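Local coordinates for periplasmic solute binding protein (PDB 4CL2) that probably captures manganese or zinc ions in the bacterial periplasm as the solute-binding component of a metal-uptake transporter, at residues Phe217-Ser222 and Gly242-Asp247; Ala107-Thr112 and Leu260-Phe265; Val6-Phe11 and Gln52-Ile57; Leu62-Thr67 and Pro103-Trp108. All coordinates share one frame; numbering follows the deposited sequence.

From the N terminus, interaction 3 comes first: it closes the loop from Val6 to Ile57 by pairing two strands of the four-stranded parallel sheet. Interaction 4 follows in series, folding the loop after strand 56-59 onto the segment that carries the metal ligand His106. Interaction 2 starts where interaction 4 ends, the two sharing Ala107 and Trp108, and spans a long loop out to helix 259-274. Nested inside that loop is interaction 1, the pairing of strands 217-221 and 239-244. Interactions 1 and 4 meet at the manganese ion, to which they bring Asp247 and His106, while Phe11 of interaction 3 packs on Trp108, so the chain just beyond strand 6-9 also reaches this central region.

Interaction 1: Phe217-Ser222 and Gly242-Asp247; sequences FIFSES and GVLYVD. With MN (manganese (II) ion), chain L; SO4 (sulfate ion), chain F.
Ser220 and Val243 sit side by side in a parallel strand pair joined by backbone hydrogen bonds. Ser220 N donates to Gly242 O (3.0 Å) and Ser220 O accepts from Leu244 N (2.8 Å, 168° at the hydrogen); beyond them Ser222 N makes a weak bond to Leu244 O.

Among the apolar contacts, Leu244 CD1 lies 3.8 Å from Phe219 CG, and Val246 CG2 meets Glu221 CG. Ser222 CB rests over one face of the Tyr245 ring, 3.8 Å from its centroid, a CH-pi contact.

A water links Ser222 OG to Asp247 N. Asp247 then turns its carboxylate to the manganese ion, with OD1 at 2.5 Å and OD2 at 2.7 Å; His106 and Glu172 complete the protein ligands.

The pair belongs to a beta-alpha-beta unit: Ile218 packs on the intervening helix 227-236, Phe219 and Leu244 face helix 259-274, and strand 167-170 lies alongside strand 217-221.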
loop_
_atom_site.group_PDB
_atom_site.type_symbol
_atom_site.label_atom_id
_atom_site.label_comp_id
_atom_site.label_asym_id
_atom_site.label_seq_id
_atom_site.Cartn_x
_atom_site.Cartn_y
_atom_site.Cartn_z
ATOM N N PHE A 217 18.726 -2.545 11.545
ATOM C CA PHE A 217 17.490 -1.782 11.804
ATOM C C PHE A 217 16.230 -2.604 11.628
ATOM O O PHE A 217 16.086 -3.451 10.692
ATOM C CB PHE A 217 17.420 -0.521 10.885
ATOM C CG PHE A 217 18.410 0.547 11.272
ATOM C CD1 PHE A 217 18.083 1.505 12.222
ATOM C CD2 PHE A 217 19.650 0.573 10.671
ATOM C CE1 PHE A 217 19.011 2.477 12.584
ATOM C CE2 PHE A 217 20.605 1.526 11.027
ATOM C CZ PHE A 217 20.284 2.467 11.998
ATOM N N ILE A 218 15.260 -2.273 12.480
ATOM C CA ILE A 218 13.885 -2.761 12.330
ATOM C C ILE A 218 12.879 -1.637 12.537
ATOM O O ILE A 218 13.023 -0.888 13.492
ATOM C CB ILE A 218 13.579 -3.973 13.302
ATOM C CG1 ILE A 218 12.112 -4.450 13.156
ATOM C CG2 ILE A 218 13.981 -3.630 14.717
ATOM C CD1 ILE A 218 11.845 -5.794 13.861
ATOM N N PHE A 219 11.887 -1.538 11.667
ATOM C CA PHE A 219 10.862 -0.478 11.706
ATOM C C PHE A 219 9.549 -0.983 12.268
ATOM O O PHE A 219 9.284 -2.222 12.334
ATOM C CB PHE A 219 10.569 0.019 10.312
ATOM C CG PHE A 219 11.768 0.610 9.606
ATOM C CD1 PHE A 219 12.113 1.942 9.822
ATOM C CD2 PHE A 219 12.562 -0.162 8.782
ATOM C CE1 PHE A 219 13.218 2.501 9.189
ATOM C CE2 PHE A 219 13.651 0.395 8.121
ATOM C CZ PHE A 219 13.977 1.718 8.338
ATOM N N SER A 220 8.747 -0.055 12.735
ATOM C CA SER A 220 7.299 -0.279 12.870
ATOM C C SER A 220 6.515 0.615 11.999
ATOM O O SER A 220 7.084 1.368 11.208
ATOM C CB SER A 220 6.861 -0.200 14.351
ATOM O OG SER A 220 7.008 1.148 14.852
ATOM N N GLU A 221 5.187 0.518 12.048
ATOM C CA GLU A 221 4.351 1.201 11.136
ATOM C C GLU A 221 3.237 2.022 11.814
ATOM O O GLU A 221 2.946 1.845 12.970
ATOM C CB GLU A 221 3.810 0.245 10.063
ATOM C CG GLU A 221 4.943 -0.518 9.336
ATOM C CD GLU A 221 5.365 -1.841 9.992
ATOM O OE1 GLU A 221 4.539 -2.645 10.238
ATOM O OE2 GLU A 221 6.540 -2.067 10.230
ATOM N N SER A 222 2.634 2.919 11.047
ATOM C CA SER A 222 1.841 4.011 11.671
ATOM C C SER A 222 0.524 3.499 12.263
ATOM O O SER A 222 -0.037 4.137 13.160
ATOM C CB SER A 222 1.528 5.116 10.672
ATOM O OG SER A 222 0.691 4.656 9.579
ATOM N N GLY A 242 12.313 3.407 13.595
ATOM C CA GLY A 242 11.164 4.338 13.673
ATOM C C GLY A 242 9.947 3.872 12.887
ATOM O O GLY A 242 9.865 2.693 12.509
ATOM N N VAL A 243 9.025 4.794 12.605
ATOM C CA VAL A 243 7.715 4.541 12.048
ATOM C C VAL A 243 7.594 4.813 10.575
ATOM O O VAL A 243 7.890 5.915 10.113
ATOM C CB VAL A 243 6.639 5.387 12.766
ATOM C CG1 VAL A 243 5.273 5.098 12.196
ATOM C CG2 VAL A 243 6.630 5.153 14.261
ATOM N N LEU A 244 7.144 3.826 9.807
ATOM C CA LEU A 244 6.828 3.980 8.388
ATOM C C LEU A 244 5.324 4.100 8.196
ATOM O O LEU A 244 4.545 3.650 8.998
ATOM C CB LEU A 244 7.274 2.770 7.559
ATOM C CG LEU A 244 8.760 2.408 7.740
ATOM C CD1 LEU A 244 9.084 1.089 6.961
ATOM C CD2 LEU A 244 9.689 3.519 7.246
ATOM N N TYR A 245 4.955 4.730 7.086
ATOM C CA TYR A 245 3.515 4.861 6.676
ATOM C C TYR A 245 3.317 3.923 5.488
ATOM O O TYR A 245 3.940 4.051 4.382
ATOM C CB TYR A 245 3.192 6.308 6.246
ATOM C CG TYR A 245 3.040 7.212 7.421
ATOM C CD1 TYR A 245 4.123 7.676 8.076
ATOM C CD2 TYR A 245 1.776 7.499 7.918
ATOM C CE1 TYR A 245 4.007 8.465 9.191
ATOM C CE2 TYR A 245 1.656 8.275 9.056
ATOM C CZ TYR A 245 2.769 8.742 9.667
ATOM O OH TYR A 245 2.722 9.537 10.817
ATOM N N VAL A 246 2.467 2.915 5.687
ATOM C CA VAL A 246 2.253 1.852 4.693
ATOM C C VAL A 246 0.788 1.445 4.465
ATOM O O VAL A 246 0.405 1.193 3.321
ATOM C CB VAL A 246 3.086 0.598 4.974
ATOM C CG1 VAL A 246 4.568 0.896 4.962
ATOM C CG2 VAL A 246 2.695 -0.052 6.278
ATOM N N ASP A 247 -0.051 1.423 5.506
ATOM C CA ASP A 247 -1.387 0.805 5.406
ATOM C C ASP A 247 -2.509 1.793 5.177
ATOM O O ASP A 247 -3.616 1.379 4.879
ATOM C CB ASP A 247 -1.687 0.006 6.660
ATOM C CG ASP A 247 -0.944 -1.326 6.697
ATOM O OD1 ASP A 247 -0.524 -1.776 5.629
ATOM O OD2 ASP A 247 -0.781 -1.845 7.822
HETATM MN MN MN L . -1.490 -3.967 6.343
HETATM S S SO4 F . -1.474 10.175 11.249
HETATM O O1 SO4 F . -0.619 8.997 11.386
HETATM O O2 SO4 F . -2.057 10.324 12.605
HETATM O O3 SO4 F . -2.557 9.990 10.289
HETATM O O4 SO4 F . -0.711 11.436 11.010
HETATM O O HOH W 1 0.874 2.410 8.206
#

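Interaction 2: Ala107-Thr112 and Leu260-Phe265; sequences AWMSLT and LDLLRF. With SO4 (sulfate ion), chain E.
Bends at chi2 (-60°) and chi3 (-59°) curl the Met109 side chain until its sulfur and terminal methyl reach helix 259-274. Met109 SD then lies 3.6 Å from Leu262 CD2, the two side chains crossing at about a right angle. Leu263 sets its CG beside its own backbone N (chi1 -74°), which carries CD2 across to the other segment. There Leu263 CD2 packs 3.7 Å from Trp108 O and 4.2 Å from Met109 CE, with the methionine and leucine chains running past each other in opposite directions.

No hydrogen bond crosses between the segments, and the junction is held by these few buried apolar groups. The polar Trp108 O beside Leu263 is nevertheless served, by the hydroxyl of Tyr259 one turn back. On the far side of the helix, Arg264 NH1 donates at 2.9 Å to O2 of a sulfate, probably from the crystallisation liquor. Arg264 NH2 lies 3.1 Å from Asp261 OD1, but that oxygen stands well out of the guanidinium plane, so the attraction is one of charge alone.

Met109 is the centre of an inverse gamma turn, and Ser110 is the N-cap of helix 111-128, its OG capping Asn113 N. The contact thus shows a turn-and-cap entry to one helix packed against the side of the C-terminal helix, close to the metal site between the two lobes.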
loop_
_atom_site.group_PDB
_atom_site.type_symbol
_atom_site.label_atom_id
_atom_site.label_comp_id
_atom_site.label_asym_id
_atom_site.label_seq_id
_atom_site.Cartn_x
_atom_site.Cartn_y
_atom_site.Cartn_z
ATOM N N ALA A 107 0.728 -4.555 -2.202
ATOM C CA ALA A 107 1.363 -4.440 -3.551
ATOM C C ALA A 107 1.658 -2.997 -3.909
ATOM O O ALA A 107 2.549 -2.748 -4.769
ATOM C CB ALA A 107 0.425 -5.055 -4.598
ATOM N N TRP A 108 0.987 -2.036 -3.282
ATOM C CA TRP A 108 1.225 -0.623 -3.553
ATOM C C TRP A 108 2.574 -0.047 -3.113
ATOM O O TRP A 108 2.917 1.034 -3.549
ATOM C CB TRP A 108 0.092 0.272 -2.987
ATOM C CG TRP A 108 -0.029 0.181 -1.493
ATOM C CD1 TRP A 108 0.717 0.883 -0.578
ATOM C CD2 TRP A 108 -0.835 -0.724 -0.745
ATOM N NE1 TRP A 108 0.370 0.500 0.711
ATOM C CE2 TRP A 108 -0.558 -0.501 0.629
ATOM C CE3 TRP A 108 -1.783 -1.701 -1.092
ATOM C CZ2 TRP A 108 -1.223 -1.177 1.640
ATOM C CZ3 TRP A 108 -2.448 -2.378 -0.106
ATOM C CH2 TRP A 108 -2.173 -2.133 1.277
ATOM N N MET A 109 3.294 -0.813 -2.292
ATOM C CA MET A 109 4.604 -0.378 -1.771
ATOM C C MET A 109 5.695 -0.811 -2.764
ATOM O O MET A 109 6.409 -1.770 -2.551
ATOM C CB MET A 109 4.894 -0.919 -0.383
ATOM C CG MET A 109 3.940 -0.446 0.677
ATOM S SD MET A 109 3.867 1.320 0.914
ATOM C CE MET A 109 5.568 1.741 1.331
ATOM N N SER A 110 5.695 -0.173 -3.923
ATOM C CA SER A 110 6.532 -0.569 -5.034
ATOM C C SER A 110 6.380 0.491 -6.118
ATOM O O SER A 110 5.281 0.953 -6.436
ATOM C CB SER A 110 6.140 -1.952 -5.585
ATOM O OG SER A 110 6.467 -2.190 -6.947
ATOM N N LEU A 111 7.496 0.819 -6.728
ATOM C CA LEU A 111 7.524 1.819 -7.809
ATOM C C LEU A 111 6.913 1.185 -9.058
ATOM O O LEU A 111 6.073 1.785 -9.717
ATOM C CB LEU A 111 8.980 2.329 -8.050
ATOM C CG LEU A 111 9.131 3.256 -9.299
ATOM C CD1 LEU A 111 8.239 4.434 -9.113
ATOM C CD2 LEU A 111 10.613 3.652 -9.304
ATOM N N THR A 112 7.305 -0.030 -9.394
ATOM C CA THR A 112 6.746 -0.711 -10.557
ATOM C C THR A 112 5.259 -0.846 -10.387
ATOM O O THR A 112 4.466 -0.605 -11.319
ATOM C CB THR A 112 7.354 -2.110 -10.723
ATOM O OG1 THR A 112 8.767 -1.961 -10.918
ATOM C CG2 THR A 112 6.751 -2.815 -11.860
ATOM N N LEU A 260 1.645 9.490 -3.234
ATOM C CA LEU A 260 3.010 9.914 -3.529
ATOM C C LEU A 260 3.770 10.299 -2.257
ATOM O O LEU A 260 4.905 9.844 -2.087
ATOM C CB LEU A 260 3.029 11.054 -4.518
ATOM C CG LEU A 260 4.407 11.561 -4.993
ATOM C CD1 LEU A 260 4.251 12.334 -6.242
ATOM C CD2 LEU A 260 5.010 12.466 -3.960
ATOM N N ASP A 261 3.162 11.059 -1.357
ATOM C CA ASP A 261 3.805 11.458 -0.115
ATOM C C ASP A 261 4.092 10.251 0.778
ATOM O O ASP A 261 5.112 10.228 1.443
ATOM C CB ASP A 261 2.982 12.424 0.658
ATOM C CG ASP A 261 2.846 13.799 -0.031
ATOM O OD1 ASP A 261 3.633 14.151 -0.878
ATOM O OD2 ASP A 261 1.942 14.524 0.332
ATOM N N LEU A 262 3.224 9.275 0.767
ATOM C CA LEU A 262 3.422 8.064 1.529
ATOM C C LEU A 262 4.616 7.292 1.037
ATOM O O LEU A 262 5.485 6.865 1.838
ATOM C CB LEU A 262 2.183 7.155 1.482
ATOM C CG LEU A 262 2.269 5.815 2.232
ATOM C CD1 LEU A 262 0.892 5.511 2.852
ATOM C CD2 LEU A 262 2.670 4.736 1.284
ATOM N N LEU A 263 4.697 7.031 -0.263
ATOM C CA LEU A 263 5.863 6.347 -0.807
ATOM C C LEU A 263 7.124 7.154 -0.519
ATOM O O LEU A 263 8.156 6.612 -0.154
ATOM C CB LEU A 263 5.750 6.207 -2.329
ATOM C CG LEU A 263 4.765 5.164 -2.803
ATOM C CD1 LEU A 263 4.776 5.150 -4.323
ATOM C CD2 LEU A 263 5.065 3.768 -2.284
ATOM N N ARG A 264 7.073 8.458 -0.785
ATOM C CA ARG A 264 8.233 9.306 -0.618
ATOM C C ARG A 264 8.713 9.316 0.859
ATOM O O ARG A 264 9.902 9.177 1.145
ATOM C CB ARG A 264 7.951 10.713 -1.091
ATOM C CG ARG A 264 9.163 11.612 -1.037
ATOM C CD ARG A 264 8.836 12.992 -1.632
ATOM N NE ARG A 264 7.851 13.659 -0.837
ATOM C CZ ARG A 264 7.330 14.851 -1.097
ATOM N NH1 ARG A 264 7.637 15.504 -2.218
ATOM N NH2 ARG A 264 6.461 15.368 -0.222
ATOM N N PHE A 265 7.789 9.449 1.804
ATOM C CA PHE A 265 8.177 9.435 3.202
ATOM C C PHE A 265 8.801 8.133 3.626
ATOM O O PHE A 265 9.876 8.120 4.199
ATOM C CB PHE A 265 6.984 9.758 4.117
ATOM C CG PHE A 265 7.340 9.819 5.547
ATOM C CD1 PHE A 265 7.748 10.988 6.138
ATOM C CD2 PHE A 265 7.271 8.661 6.320
ATOM C CE1 PHE A 265 8.159 10.992 7.449
ATOM C CE2 PHE A 265 7.675 8.659 7.634
ATOM C CZ PHE A 265 8.121 9.820 8.194
HETATM S S SO4 E . 10.469 15.645 -4.865
HETATM O O1 SO4 E . 11.718 15.134 -4.294
HETATM O O2 SO4 E . 9.391 14.741 -4.462
HETATM O O3 SO4 E . 10.619 15.673 -6.338
HETATM O O4 SO4 E . 10.162 17.003 -4.417
#

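Interaction 3: Val6-Phe11 and Gln52-Ile57; sequences VVLSSF and QNADLI
The Asp55 carboxylate receives Val6 N on the anti lone pair of OD2, the one directed away from OD1, at 2.8 Å; OD1 is held from elsewhere by a salt bridge to Lys76. This flat group marks the start of a parallel pairing in the four-stranded sheet, where strand 6-9 runs beside strand 56-59 and has strand 27-30 on its other side.

The backbone of Asp55 returns the bond: its N donates to Val6 O, also at 2.8 Å, so Val6 is held through both its N and its O by a single residue. Asp55 CG lies beside its own backbone N (chi1 -63°), which turns the carboxylate back toward the start of the neighbouring strand. Further along, Leu8 N donates to Leu56 O at 2.9 Å, nearly in line with the carbonyl bond.

The side chains of Val7 and Leu56 run alongside each other in the same direction, with Val7 CG1 4.0 Å from Leu56 CD2. Helix 111-128 packs on that face, its Leu128 touching both residues. Leu8 and Ile57 point to the other face, where Leu8 CB also touches Ala54 CB at 3.8 Å, just after helix 45-53 ends. Val6 CB packs over Asn53 O at the end of that helix. Between the two strands, Ile57 CA makes a C-H...O contact to Leu8 O at 3.3 Å.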
loop_
_atom_site.group_PDB
_atom_site.type_symbol
_atom_site.label_atom_id
_atom_site.label_comp_id
_atom_site.label_asym_id
_atom_site.label_seq_id
_atom_site.Cartn_x
_atom_site.Cartn_y
_atom_site.Cartn_z
ATOM N N VAL A 6 -19.739 8.482 -10.179
ATOM C CA VAL A 6 -19.222 8.339 -8.820
ATOM C C VAL A 6 -18.384 7.051 -8.809
ATOM O O VAL A 6 -18.818 6.008 -9.282
ATOM C CB VAL A 6 -20.385 8.233 -7.785
ATOM C CG1 VAL A 6 -19.843 8.012 -6.360
ATOM C CG2 VAL A 6 -21.209 9.479 -7.765
ATOM N N VAL A 7 -17.161 7.162 -8.370
ATOM C CA VAL A 7 -16.199 6.027 -8.342
ATOM C C VAL A 7 -15.769 5.875 -6.866
ATOM O O VAL A 7 -15.157 6.785 -6.267
ATOM C CB VAL A 7 -14.978 6.308 -9.218
ATOM C CG1 VAL A 7 -13.999 5.166 -9.104
ATOM C CG2 VAL A 7 -15.413 6.522 -10.654
ATOM N N LEU A 8 -16.140 4.733 -6.301
ATOM C CA LEU A 8 -15.865 4.362 -4.901
ATOM C C LEU A 8 -14.584 3.517 -4.839
ATOM O O LEU A 8 -14.483 2.447 -5.417
ATOM C CB LEU A 8 -17.057 3.641 -4.279
ATOM C CG LEU A 8 -16.770 3.128 -2.868
ATOM C CD1 LEU A 8 -16.575 4.268 -1.865
ATOM C CD2 LEU A 8 -17.970 2.219 -2.466
ATOM N N SER A 9 -13.588 4.018 -4.118
ATOM C CA SER A 9 -12.337 3.273 -3.829
ATOM C C SER A 9 -12.457 2.602 -2.438
ATOM O O SER A 9 -13.098 3.119 -1.523
ATOM C CB SER A 9 -11.131 4.216 -3.868
ATOM O OG SER A 9 -10.926 4.817 -5.141
ATOM N N SER A 10 -11.878 1.418 -2.306
ATOM C CA SER A 10 -12.000 0.656 -1.071
ATOM C C SER A 10 -11.283 1.363 0.104
ATOM O O SER A 10 -11.753 1.241 1.228
ATOM C CB SER A 10 -11.542 -0.772 -1.249
ATOM O OG SER A 10 -10.142 -0.824 -1.549
ATOM N N PHE A 11 -10.140 1.954 -0.137
ATOM C CA PHE A 11 -9.415 2.629 0.938
ATOM C C PHE A 11 -8.573 3.769 0.436
ATOM O O PHE A 11 -8.517 4.090 -0.768
ATOM C CB PHE A 11 -8.602 1.599 1.788
ATOM C CG PHE A 11 -7.239 1.208 1.197
ATOM C CD1 PHE A 11 -7.112 0.531 -0.006
ATOM C CD2 PHE A 11 -6.090 1.506 1.914
ATOM C CE1 PHE A 11 -5.861 0.140 -0.487
ATOM C CE2 PHE A 11 -4.829 1.131 1.430
ATOM C CZ PHE A 11 -4.722 0.438 0.236
ATOM N N GLN A 52 -24.209 2.260 -2.860
ATOM C CA GLN A 52 -25.343 2.397 -3.794
ATOM C C GLN A 52 -25.070 3.456 -4.890
ATOM O O GLN A 52 -25.468 3.292 -6.063
ATOM C CB GLN A 52 -26.630 2.792 -3.066
ATOM C CG GLN A 52 -27.235 1.665 -2.246
ATOM C CD GLN A 52 -27.493 0.448 -3.151
ATOM O OE1 GLN A 52 -28.215 0.540 -4.152
ATOM N NE2 GLN A 52 -26.953 -0.713 -2.755
ATOM N N ASN A 53 -24.408 4.535 -4.479
ATOM C CA ASN A 53 -24.110 5.624 -5.401
ATOM C C ASN A 53 -23.026 5.294 -6.406
ATOM O O ASN A 53 -22.999 5.927 -7.497
ATOM C CB ASN A 53 -23.680 6.884 -4.660
ATOM C CG ASN A 53 -24.803 7.547 -3.902
ATOM O OD1 ASN A 53 -24.552 8.313 -2.940
ATOM N ND2 ASN A 53 -25.962 7.400 -4.346
ATOM N N ALA A 54 -22.166 4.343 -6.111
ATOM C CA ALA A 54 -21.032 4.039 -6.970
ATOM C C ALA A 54 -21.479 3.548 -8.357
ATOM O O ALA A 54 -22.272 2.618 -8.503
ATOM C CB ALA A 54 -20.155 3.006 -6.312
ATOM N N ASP A 55 -20.875 4.163 -9.373
ATOM C CA ASP A 55 -20.937 3.662 -10.738
ATOM C C ASP A 55 -19.813 2.667 -11.056
ATOM O O ASP A 55 -19.839 2.033 -12.102
ATOM C CB ASP A 55 -20.894 4.895 -11.699
ATOM C CG ASP A 55 -22.073 5.772 -11.512
ATOM O OD1 ASP A 55 -23.215 5.276 -11.660
ATOM O OD2 ASP A 55 -21.911 6.941 -11.180
ATOM N N LEU A 56 -18.809 2.591 -10.195
ATOM C CA LEU A 56 -17.578 1.787 -10.371
ATOM C C LEU A 56 -17.021 1.632 -8.970
ATOM O O LEU A 56 -17.013 2.660 -8.206
ATOM C CB LEU A 56 -16.602 2.519 -11.284
ATOM C CG LEU A 56 -15.263 1.870 -11.533
ATOM C CD1 LEU A 56 -15.426 0.547 -12.209
ATOM C CD2 LEU A 56 -14.411 2.824 -12.356
ATOM N N ILE A 57 -16.593 0.418 -8.616
ATOM C CA ILE A 57 -15.965 0.163 -7.313
ATOM C C ILE A 57 -14.549 -0.342 -7.571
ATOM O O ILE A 57 -14.362 -1.290 -8.315
ATOM C CB ILE A 57 -16.768 -0.813 -6.476
ATOM C CG1 ILE A 57 -18.154 -0.238 -6.207
ATOM C CG2 ILE A 57 -16.033 -1.099 -5.180
ATOM C CD1 ILE A 57 -19.086 -1.171 -5.459
#

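Interaction 4: Leu62-Thr67 and Pro103-Trp108; sequences LHLEET and PNPHAW. With MN (manganese (II) ion), chain L.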
loop_
_atom_site.group_PDB
_atom_site.type_symbol
_atom_site.label_atom_id
_atom_site.label_comp_id
_atom_site.label_asym_id
_atom_site.label_seq_id
_atom_site.Cartn_x
_atom_site.Cartn_y
_atom_site.Cartn_z
ATOM N N LEU A 62 -6.114 -8.989 -3.634
ATOM C CA LEU A 62 -5.137 -9.674 -2.773
ATOM C C LEU A 62 -5.685 -9.836 -1.339
ATOM O O LEU A 62 -4.981 -9.643 -0.357
ATOM C CB LEU A 62 -3.789 -8.961 -2.825
ATOM C CG LEU A 62 -3.226 -8.770 -4.228
ATOM C CD1 LEU A 62 -1.979 -7.856 -4.191
ATOM C CD2 LEU A 62 -2.936 -10.032 -5.042
ATOM N N HIS A 63 -6.996 -10.102 -1.299
ATOM C CA HIS A 63 -7.770 -10.289 -0.085
ATOM C C HIS A 63 -7.862 -9.095 0.859
ATOM O O HIS A 63 -8.303 -9.303 1.997
ATOM C CB HIS A 63 -7.256 -11.535 0.686
ATOM C CG HIS A 63 -7.510 -12.806 -0.025
ATOM N ND1 HIS A 63 -7.382 -14.034 0.579
ATOM C CD2 HIS A 63 -7.921 -13.056 -1.296
ATOM C CE1 HIS A 63 -7.720 -14.983 -0.278
ATOM N NE2 HIS A 63 -8.066 -14.419 -1.414
ATOM N N LEU A 64 -7.479 -7.894 0.443
ATOM C CA LEU A 64 -7.474 -6.745 1.366
ATOM C C LEU A 64 -8.901 -6.519 1.899
ATOM O O LEU A 64 -9.130 -6.217 3.099
ATOM C CB LEU A 64 -6.962 -5.477 0.709
ATOM C CG LEU A 64 -6.921 -4.273 1.605
ATOM C CD1 LEU A 64 -5.876 -4.475 2.674
ATOM C CD2 LEU A 64 -6.652 -3.055 0.793
ATOM N N GLU A 65 -9.847 -6.687 0.988
ATOM C CA GLU A 65 -11.259 -6.446 1.271
ATOM C C GLU A 65 -12.037 -7.634 1.744
ATOM O O GLU A 65 -13.298 -7.592 1.847
ATOM C CB GLU A 65 -11.938 -5.828 0.020
ATOM C CG GLU A 65 -11.358 -4.479 -0.404
ATOM C CD GLU A 65 -10.162 -4.536 -1.361
ATOM O OE1 GLU A 65 -9.888 -5.631 -1.933
ATOM O OE2 GLU A 65 -9.590 -3.444 -1.561
ATOM N N GLU A 66 -11.383 -8.741 2.047
ATOM C CA GLU A 66 -12.126 -10.001 2.187
ATOM C C GLU A 66 -13.252 -9.918 3.233
ATOM O O GLU A 66 -14.276 -10.544 3.060
ATOM C CB GLU A 66 -11.147 -11.151 2.519
ATOM C CG GLU A 66 -10.453 -11.013 3.842
ATOM C CD GLU A 66 -9.351 -12.071 4.055
ATOM O OE1 GLU A 66 -9.420 -13.156 3.445
ATOM O OE2 GLU A 66 -8.411 -11.774 4.805
ATOM N N THR A 67 -13.040 -9.165 4.286
ATOM C CA THR A 67 -14.030 -9.116 5.364
ATOM C C THR A 67 -15.238 -8.273 5.030
ATOM O O THR A 67 -16.281 -8.470 5.679
ATOM C CB THR A 67 -13.473 -8.575 6.681
ATOM O OG1 THR A 67 -13.144 -7.215 6.561
ATOM C CG2 THR A 67 -12.321 -9.463 7.188
ATOM N N PRO A 103 -2.539 -14.362 -0.159
ATOM C CA PRO A 103 -1.649 -13.328 -0.669
ATOM C C PRO A 103 -1.409 -12.202 0.312
ATOM O O PRO A 103 -2.301 -11.821 1.075
ATOM C CB PRO A 103 -2.420 -12.730 -1.864
ATOM C CG PRO A 103 -3.830 -12.955 -1.517
ATOM C CD PRO A 103 -3.861 -14.299 -0.811
ATOM N N ASN A 104 -0.204 -11.664 0.274
ATOM C CA ASN A 104 0.107 -10.431 1.011
ATOM C C ASN A 104 -0.488 -9.252 0.199
ATOM O O ASN A 104 -0.276 -9.133 -1.009
ATOM C CB ASN A 104 1.623 -10.322 1.127
ATOM C CG ASN A 104 2.054 -9.138 1.990
ATOM O OD1 ASN A 104 1.664 -7.995 1.769
ATOM N ND2 ASN A 104 2.897 -9.426 2.958
ATOM N N PRO A 105 -1.258 -8.381 0.832
ATOM C CA PRO A 105 -1.957 -7.385 0.038
ATOM C C PRO A 105 -1.211 -6.121 -0.346
ATOM O O PRO A 105 -1.703 -5.336 -1.131
ATOM C CB PRO A 105 -3.134 -6.989 0.942
ATOM C CG PRO A 105 -2.656 -7.273 2.311
ATOM C CD PRO A 105 -1.747 -8.441 2.229
ATOM N N HIS A 106 -0.014 -5.915 0.198
ATOM C CA HIS A 106 0.656 -4.620 0.211
ATOM C C HIS A 106 1.393 -4.303 -1.111
ATOM O O HIS A 106 2.502 -3.775 -1.091
ATOM C CB HIS A 106 1.665 -4.532 1.321
ATOM C CG HIS A 106 1.050 -4.695 2.681
ATOM N ND1 HIS A 106 1.012 -5.917 3.331
ATOM C CD2 HIS A 106 0.555 -3.778 3.554
ATOM C CE1 HIS A 106 0.461 -5.756 4.535
ATOM N NE2 HIS A 106 0.177 -4.473 4.686
ATOM N N ALA A 107 0.728 -4.555 -2.202
ATOM C CA ALA A 107 1.363 -4.440 -3.551
ATOM C C ALA A 107 1.658 -2.997 -3.909
ATOM O O ALA A 107 2.549 -2.748 -4.769
ATOM C CB ALA A 107 0.425 -5.055 -4.598
ATOM N N TRP A 108 0.987 -2.036 -3.282
ATOM C CA TRP A 108 1.225 -0.623 -3.553
ATOM C C TRP A 108 2.574 -0.047 -3.113
ATOM O O TRP A 108 2.917 1.034 -3.549
ATOM C CB TRP A 108 0.092 0.272 -2.987
ATOM C CG TRP A 108 -0.029 0.181 -1.493
ATOM C CD1 TRP A 108 0.717 0.883 -0.578
ATOM C CD2 TRP A 108 -0.835 -0.724 -0.745
ATOM N NE1 TRP A 108 0.370 0.500 0.711
ATOM C CE2 TRP A 108 -0.558 -0.501 0.629
ATOM C CE3 TRP A 108 -1.783 -1.701 -1.092
ATOM C CZ2 TRP A 108 -1.223 -1.177 1.640
ATOM C CZ3 TRP A 108 -2.448 -2.378 -0.106
ATOM C CH2 TRP A 108 -2.173 -2.133 1.277
HETATM MN MN MN L . -1.490 -3.967 6.343
#
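Asn104, whose main-chain O packs against Leu62 CD1, uses its side-chain OD1 to grip His106 twice. His106 ND1 donates to that OD1 at 2.7 Å, with the oxygen close to the imidazole plane, and His106 N donates to it at 3.1 Å in an Asx turn, lying in the carbonyl plane. Asn104 is itself steadied through its ND2 by Gly173 O.

No hydrogen bond crosses between the segments, which meet by packing and one CH-pi contact. Leu62 CD1 reaches Ala107 CB at 3.7 Å, while the Leu62 main chain runs beside two prolines: its C lies 3.6 Å from Pro103 CG and its O 3.5 Å from Pro105 CB. Pro103 CD stands over one face of the His63 ring, 3.9 Å from the centroid, making the CH-pi contact. Leu64 sends its CG away from its own backbone N (chi1 -179°), and its CD1 meets Pro105 CB at 4.1 Å, the two side chains crossing nearly perpendicularly. CD2 of the same leucine approaches the six-membered ring of Trp108 obliquely.

The loop of 62-67, with its type I turn from His63 to Glu66, therefore packs behind the metal-binding segment while the CB of His106 is directed away from it. With ND1 donating a hydrogen bond to Asn104 OD1, the rotation of the imidazole is restrained and His106 NE2 is left to bind the manganese ion, 2.4 Å away. Asn104 is thus a second-shell residue that positions a first-shell ligand.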